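Local coordinates for fucoxanthin chlorophyll a/c-binding protein Lhcq3 (Chaetoceros gracilis, PDB 6L4U) that probably harvests light by holding chlorophylls a and c and carotenoids and passing their excitation energy onward, at residues I87-M92 against V97-L102. Numbering follows the deposited sequence.
Sequences IHFPGM and VSFESL. With CLA (chlorophyll a), chain B.
At the chlorophyll a pocket, where the loop after helix 56-85 meets helix 99-103, Phe89 and Phe99 form a T-shaped pair: the edge of Phe89 points at the face of Phe99, with planes 86° apart and centroids separated by 5.8 Å. A CH-pi contact accompanies it, Phe89 CB lying 3.8 Å from the Phe99 ring centroid, almost on the ring normal. Phe89 CG is anti to its carbonyl carbon (chi1 -74°), and the CLA CMD methyl sits over the centre of one ring face, 3.7 Å above its plane. Phe89 N donates to CLA OBD at 2.6 Å, nearly straight at 174°, which ties the loop to the keto oxygen of the macrocycle. Ser98 is the N-cap of the short helix 99-103, its OG accepting a weak bond from Glu100 N. Phe99, next in the chain, gives a weak bond from N to Gly91 O (3.5 Å), and its CD1 lies 3.2 Å from CLA OBD. With Phe99 reduced to an alanine, Phe89 would probably lose its aromatic partner and a gap open beside OBD. His88 ND1 donates to Phe89 O at 2.9 Å, from above the carbonyl plane. Glu100 OE2 lies at the edge of the His88 imidazole, 3.1 Å from CE1, the carboxylate nearly perpendicular to the ring.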
# COMPACT_ATOMS: atom_id res chain seq x y z
N ILE X 87 57.49 74.83 -2.98
CA ILE X 87 57.28 74.77 -4.42
C ILE X 87 56.05 73.93 -4.70
O ILE X 87 55.98 72.75 -4.32
CB ILE X 87 58.50 74.19 -5.14
CG1 ILE X 87 59.72 75.08 -4.96
CG2 ILE X 87 58.21 73.99 -6.62
CD1 ILE X 87 60.77 74.49 -4.07
N HIS X 88 55.05 74.52 -5.34
CA HIS X 88 53.84 73.81 -5.68
C HIS X 88 53.25 74.40 -6.95
O HIS X 88 53.52 75.54 -7.32
CB HIS X 88 52.82 73.84 -4.54
CG HIS X 88 52.25 75.20 -4.28
ND1 HIS X 88 51.13 75.68 -4.91
CD2 HIS X 88 52.65 76.19 -3.44
CE1 HIS X 88 50.86 76.90 -4.48
NE2 HIS X 88 51.77 77.23 -3.59
N PHE X 89 52.43 73.58 -7.61
CA PHE X 89 51.83 73.96 -8.88
C PHE X 89 50.80 75.06 -8.67
O PHE X 89 50.16 75.14 -7.62
CB PHE X 89 51.18 72.74 -9.53
CG PHE X 89 52.17 71.77 -10.11
CD1 PHE X 89 53.29 72.23 -10.79
CD2 PHE X 89 51.99 70.41 -9.97
CE1 PHE X 89 54.20 71.34 -11.33
CE2 PHE X 89 52.90 69.51 -10.50
CZ PHE X 89 54.00 69.98 -11.18
N PRO X 90 50.64 75.95 -9.65
CA PRO X 90 49.62 77.00 -9.52
C PRO X 90 48.23 76.45 -9.82
O PRO X 90 48.04 75.71 -10.78
CB PRO X 90 50.04 78.05 -10.56
CG PRO X 90 51.42 77.65 -10.99
CD PRO X 90 51.49 76.17 -10.82
N GLY X 91 47.27 76.82 -8.98
CA GLY X 91 45.88 76.54 -9.30
C GLY X 91 45.18 75.53 -8.41
O GLY X 91 45.38 75.51 -7.19
N MET X 92 44.35 74.70 -9.03
CA MET X 92 43.51 73.75 -8.33
C MET X 92 43.93 72.33 -8.70
O MET X 92 44.08 72.02 -9.88
CB MET X 92 42.03 73.96 -8.69
CG MET X 92 41.46 75.30 -8.29
SD MET X 92 41.39 75.56 -6.51
CE MET X 92 40.07 74.44 -6.06
N VAL X 97 40.14 70.97 -3.75
CA VAL X 97 41.47 70.90 -3.16
C VAL X 97 42.43 71.63 -4.08
O VAL X 97 42.64 71.21 -5.23
CB VAL X 97 41.92 69.45 -2.93
CG1 VAL X 97 43.37 69.40 -2.49
CG2 VAL X 97 41.03 68.77 -1.90
N SER X 98 43.00 72.72 -3.59
CA SER X 98 44.03 73.44 -4.31
C SER X 98 45.41 72.92 -3.92
O SER X 98 45.55 72.12 -2.99
CB SER X 98 43.95 74.93 -4.02
OG SER X 98 44.29 75.20 -2.67
N PHE X 99 46.43 73.39 -4.63
CA PHE X 99 47.79 73.09 -4.22
C PHE X 99 48.24 73.98 -3.07
O PHE X 99 49.30 73.75 -2.49
CB PHE X 99 48.75 73.23 -5.40
CG PHE X 99 48.40 72.38 -6.58
CD1 PHE X 99 48.83 71.07 -6.65
CD2 PHE X 99 47.67 72.90 -7.64
CE1 PHE X 99 48.52 70.28 -7.75
CE2 PHE X 99 47.36 72.12 -8.74
CZ PHE X 99 47.79 70.80 -8.79
N GLU X 100 47.46 75.03 -2.77
CA GLU X 100 47.79 75.92 -1.66
C GLU X 100 47.69 75.20 -0.32
O GLU X 100 48.50 75.43 0.58
CB GLU X 100 46.86 77.13 -1.68
CG GLU X 100 46.97 78.03 -2.91
CD GLU X 100 48.27 78.82 -2.97
OE1 GLU X 100 48.81 79.15 -1.90
OE2 GLU X 100 48.72 79.12 -4.09
N SER X 101 46.69 74.33 -0.17
CA SER X 101 46.49 73.63 1.09
C SER X 101 47.43 72.45 1.25
O SER X 101 47.80 72.12 2.38
CB SER X 101 45.04 73.17 1.20
OG SER X 101 44.65 72.45 0.05
N LEU X 102 47.82 71.80 0.16
CA LEU X 102 48.70 70.64 0.26
C LEU X 102 50.14 71.04 0.53
O LEU X 102 50.86 70.31 1.22
CB LEU X 102 48.63 69.81 -1.02
CG LEU X 102 47.24 69.30 -1.39
CD1 LEU X 102 47.23 68.86 -2.83
CD2 LEU X 102 46.84 68.16 -0.49
MG CLA B . 55.10 65.50 -5.84
CHA CLA B . 52.51 67.76 -5.69
CHB CLA B . 53.01 63.16 -4.59
CHC CLA B . 57.45 63.20 -6.59
CHD CLA B . 57.12 68.09 -7.54
NA CLA B . 53.11 65.44 -5.28
C1A CLA B . 52.25 66.37 -5.18
C2A CLA B . 50.90 65.99 -4.63
C3A CLA B . 51.13 64.56 -4.23
C4A CLA B . 52.52 64.38 -4.74
CMA CLA B . 51.10 64.45 -2.72
CAA CLA B . 49.89 65.56 -5.71
CBA CLA B . 49.65 66.29 -7.03
CGA CLA B . 50.68 66.09 -8.13
O1A CLA B . 50.53 66.67 -9.19
O2A CLA B . 51.87 65.26 -8.00
NB CLA B . 55.20 63.48 -5.63
C1B CLA B . 54.32 62.68 -5.02
C2B CLA B . 54.73 61.26 -4.88
C3B CLA B . 56.07 61.30 -5.50
C4B CLA B . 56.24 62.71 -5.92
CMB CLA B . 53.97 60.12 -4.26
CAB CLA B . 57.07 60.22 -5.69
CBB CLA B . 57.46 59.46 -4.70
NC CLA B . 56.89 65.64 -6.85
C1C CLA B . 57.69 64.58 -7.04
C2C CLA B . 58.94 64.88 -7.78
C3C CLA B . 58.84 66.32 -8.06
C4C CLA B . 57.54 66.68 -7.43
CMC CLA B . 60.05 63.93 -8.16
CAC CLA B . 59.81 67.21 -8.79
CBC CLA B . 59.38 67.15 -10.24
ND CLA B . 54.96 67.42 -6.51
C1D CLA B . 55.77 68.43 -7.12
C2D CLA B . 55.12 69.76 -7.27
C3D CLA B . 53.79 69.46 -6.67
C4D CLA B . 53.80 68.14 -6.29
CMD CLA B . 55.51 71.11 -7.82
CAD CLA B . 52.46 70.01 -6.34
OBD CLA B . 52.06 71.21 -6.54
CBD CLA B . 51.65 68.97 -5.69
CGD CLA B . 51.42 69.43 -4.29
O1D CLA B . 50.29 69.65 -3.89
O2D CLA B . 52.53 69.61 -3.38
CED CLA B . 52.28 69.67 -1.98
C1 CLA B . 53.02 65.68 -8.72
C2 CLA B . 53.62 64.59 -9.57
C3 CLA B . 54.76 64.78 -10.25
C4 CLA B . 55.48 66.10 -10.22
C5 CLA B . 55.34 63.67 -11.09
C6 CLA B . 56.23 62.72 -10.30
C7 CLA B . 57.44 62.29 -11.13
C8 CLA B . 57.04 61.61 -12.43
C9 CLA B . 56.37 60.27 -12.17
C10 CLA B . 58.27 61.40 -13.30
C11 CLA B . 58.25 62.24 -14.58
C12 CLA B . 58.45 63.73 -14.35
C13 CLA B . 59.91 64.22 -14.32
C14 CLA B . 60.86 63.35 -15.15
C15 CLA B . 60.42 64.34 -12.89
C16 CLA B . 61.53 65.38 -12.77
C17 CLA B . 62.52 65.02 -11.67
C18 CLA B . 63.63 66.07 -11.54
C19 CLA B . 63.08 67.40 -11.02
C20 CLA B . 64.37 66.27 -12.85